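PDB 3E18: oxidoreductase, which binds NAD in a Rossmann-fold domain and is probably a dehydrogenase of the GFO/IDH/MocA family, its substrate being unknown. Local coordinates for residues I38-E41 and K42-A46. Numbering follows the deposited sequence.
Sequences ILAE and KREAA. With NAD (nicotinamide-adenine-dinucleotide), chain E.
The carbonyl O of L39, the N-cap residue of helix 40-47, accepts two backbone N-H groups. R43 N donates to L39 O at 3.1 Å, and K42 N adds a weak bond. A40 O to E44 N and E41 O to A45 N continue the helical pattern. R43 folds back over this first turn. Its chain bends at chi3 (-57°), which lays one guanidinium face over A40 CA, while R43 NH2 lies 3.6 Å from A40 CB. R43 NH1 is hydrogen-bonded to D37 O and adds a weak, oblique bond to I38 O. The K42 chain runs to the other side, where it reaches the cofactor. It bends at chi2, chi3 and chi4, and K42 NZ donates to the adenosine ribose hydroxyl O3B of NAD at 2.7 Å. L39 runs alongside, with CD1 3.7 Å from K42 CE. The E41 carboxylate flanks K42 CD, but E41 OE2 and K42 NZ stay 5.0 Å apart, so any attraction is at longer range. I38 sets CG2 against the adenine, 3.6 Å from C4A of NAD. D37 OD1 is hydrogen-bonded to NAD and to L39 N. The helix start after the second Rossmann strand, 30-36, thus joins apolar adenine packing to polar recognition of the ribose.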
loop_
_atom_site.group_PDB
_atom_site.type_symbol
_atom_site.label_atom_id
_atom_site.label_comp_id
_atom_site.label_asym_id
_atom_site.label_seq_id
_atom_site.Cartn_x
_atom_site.Cartn_y
_atom_site.Cartn_z
ATOM N N ILE A 38 37.250 17.967 -7.460
ATOM C CA ILE A 38 37.332 18.939 -8.554
ATOM C C ILE A 38 37.366 20.398 -8.048
ATOM O O ILE A 38 37.938 21.268 -8.695
ATOM C CB ILE A 38 36.217 18.691 -9.608
ATOM C CG1 ILE A 38 36.598 19.312 -10.955
ATOM C CG2 ILE A 38 34.845 19.134 -9.085
ATOM C CD1 ILE A 38 35.811 18.774 -12.134
ATOM N N LEU A 39 36.792 20.642 -6.876
ATOM C CA LEU A 39 36.834 21.971 -6.267
ATOM C C LEU A 39 38.056 22.134 -5.369
ATOM O O LEU A 39 38.359 21.264 -4.552
ATOM C CB LEU A 39 35.552 22.262 -5.482
ATOM C CG LEU A 39 34.202 22.263 -6.213
ATOM C CD1 LEU A 39 33.093 22.552 -5.229
ATOM C CD2 LEU A 39 34.150 23.272 -7.362
ATOM N N ALA A 40 38.752 23.255 -5.539
ATOM C CA ALA A 40 39.911 23.610 -4.707
ATOM C C ALA A 40 39.543 23.782 -3.232
ATOM O O ALA A 40 40.332 23.439 -2.355
ATOM C CB ALA A 40 40.577 24.864 -5.239
ATOM N N GLU A 41 38.336 24.291 -2.986
ATOM C CA GLU A 41 37.727 24.395 -1.656
ATOM C C GLU A 41 37.687 23.052 -0.917
ATOM O O GLU A 41 38.033 22.957 0.269
ATOM C CB GLU A 41 36.303 24.953 -1.801
ATOM C CG GLU A 41 35.430 24.901 -0.539
ATOM C CD GLU A 41 33.943 24.704 -0.848
ATOM O OE1 GLU A 41 33.502 25.022 -1.982
ATOM O OE2 GLU A 41 33.214 24.223 0.052
ATOM N N LYS A 42 37.266 22.012 -1.628
ATOM C CA LYS A 42 37.180 20.696 -1.037
ATOM C C LYS A 42 38.528 20.003 -0.898
ATOM O O LYS A 42 38.714 19.193 0.007
ATOM C CB LYS A 42 36.171 19.833 -1.792
ATOM C CG LYS A 42 34.861 19.666 -1.025
ATOM C CD LYS A 42 33.989 20.903 -1.013
ATOM C CE LYS A 42 32.819 20.767 -1.982
ATOM N NZ LYS A 42 31.851 19.687 -1.608
ATOM N N ARG A 43 39.466 20.333 -1.779
ATOM C CA ARG A 43 40.827 19.828 -1.668
ATOM C C ARG A 43 41.535 20.416 -0.443
ATOM O O ARG A 43 42.247 19.693 0.268
ATOM C CB ARG A 43 41.622 20.106 -2.947
ATOM C CG ARG A 43 41.200 19.240 -4.148
ATOM C CD ARG A 43 42.260 19.225 -5.250
ATOM N NE ARG A 43 42.592 20.559 -5.750
ATOM C CZ ARG A 43 41.970 21.167 -6.760
ATOM N NH1 ARG A 43 40.974 20.566 -7.401
ATOM N NH2 ARG A 43 42.352 22.382 -7.136
ATOM N N GLU A 44 41.317 21.711 -0.201
ATOM C CA GLU A 44 41.831 22.405 0.985
ATOM C C GLU A 44 41.260 21.794 2.257
ATOM O O GLU A 44 41.995 21.545 3.217
ATOM C CB GLU A 44 41.457 23.890 0.952
ATOM C CG GLU A 44 42.205 24.747 -0.068
ATOM C CD GLU A 44 41.506 26.095 -0.342
ATOM O OE1 GLU A 44 41.835 26.744 -1.365
ATOM O OE2 GLU A 44 40.624 26.504 0.456
ATOM N N ALA A 45 39.949 21.548 2.249
ATOM C CA ALA A 45 39.251 20.927 3.375
ATOM C C ALA A 45 39.793 19.541 3.739
ATOM O O ALA A 45 39.838 19.188 4.921
ATOM C CB ALA A 45 37.743 20.872 3.113
ATOM N N ALA A 46 40.199 18.762 2.734
ATOM C CA ALA A 46 40.792 17.441 2.967
ATOM C C ALA A 46 42.221 17.557 3.509
ATOM O O ALA A 46 42.629 16.797 4.386
ATOM C CB ALA A 46 40.775 16.632 1.697
HETATM P PA NAD E . 28.189 15.922 -2.384
HETATM O O1A NAD E . 28.103 16.191 -0.931
HETATM O O2A NAD E . 27.607 16.980 -3.229
HETATM O O5B NAD E . 29.714 15.643 -2.801
HETATM C C5B NAD E . 30.121 15.302 -4.107
HETATM C C4B NAD E . 31.557 15.789 -4.272
HETATM O O4B NAD E . 32.092 15.374 -5.515
HETATM C C3B NAD E . 31.625 17.313 -4.242
HETATM O O3B NAD E . 32.573 17.710 -3.279
HETATM C C2B NAD E . 32.077 17.687 -5.638
HETATM O O2B NAD E . 32.893 18.836 -5.660
HETATM C C1B NAD E . 32.821 16.441 -6.084
HETATM N N9A NAD E . 32.878 16.282 -7.545
HETATM C C8A NAD E . 31.907 16.598 -8.465
HETATM N N7A NAD E . 32.364 16.278 -9.699
HETATM C C5A NAD E . 33.612 15.768 -9.573
HETATM C C6A NAD E . 34.532 15.298 -10.503
HETATM N N6A NAD E . 34.157 15.138 -11.771
HETATM N N1A NAD E . 35.762 14.828 -10.066
HETATM C C2A NAD E . 36.080 14.830 -8.722
HETATM N N3A NAD E . 35.162 15.301 -7.806
HETATM C C4A NAD E . 33.949 15.764 -8.224
HETATM O O3 NAD E . 27.458 14.511 -2.699
HETATM P PN NAD E . 27.267 13.327 -1.648
HETATM O O1N NAD E . 25.983 13.508 -0.919
HETATM O O2N NAD E . 28.521 13.078 -0.903
HETATM O O5D NAD E . 27.015 12.059 -2.650
HETATM C C5D NAD E . 27.969 11.630 -3.597
HETATM C C4D NAD E . 27.652 10.181 -4.032
HETATM O O4D NAD E . 27.487 9.361 -2.889
HETATM C C3D NAD E . 26.356 10.058 -4.814
HETATM O O3D NAD E . 26.484 9.016 -5.770
HETATM C C2D NAD E . 25.324 9.626 -3.793
HETATM O O2D NAD E . 24.336 8.829 -4.405
HETATM C C1D NAD E . 26.174 8.807 -2.832
HETATM N N1N NAD E . 25.672 8.725 -1.434
HETATM C C2N NAD E . 25.485 7.472 -0.923
HETATM C C3N NAD E . 25.026 7.270 0.374
HETATM C C7N NAD E . 25.067 5.884 0.942
HETATM O O7N NAD E . 24.423 5.629 2.161
HETATM N N7N NAD E . 25.721 4.913 0.298
HETATM C C4N NAD E . 24.780 8.381 1.193
HETATM C C5N NAD E . 24.987 9.664 0.677
HETATM C C6N NAD E . 25.443 9.823 -0.637
#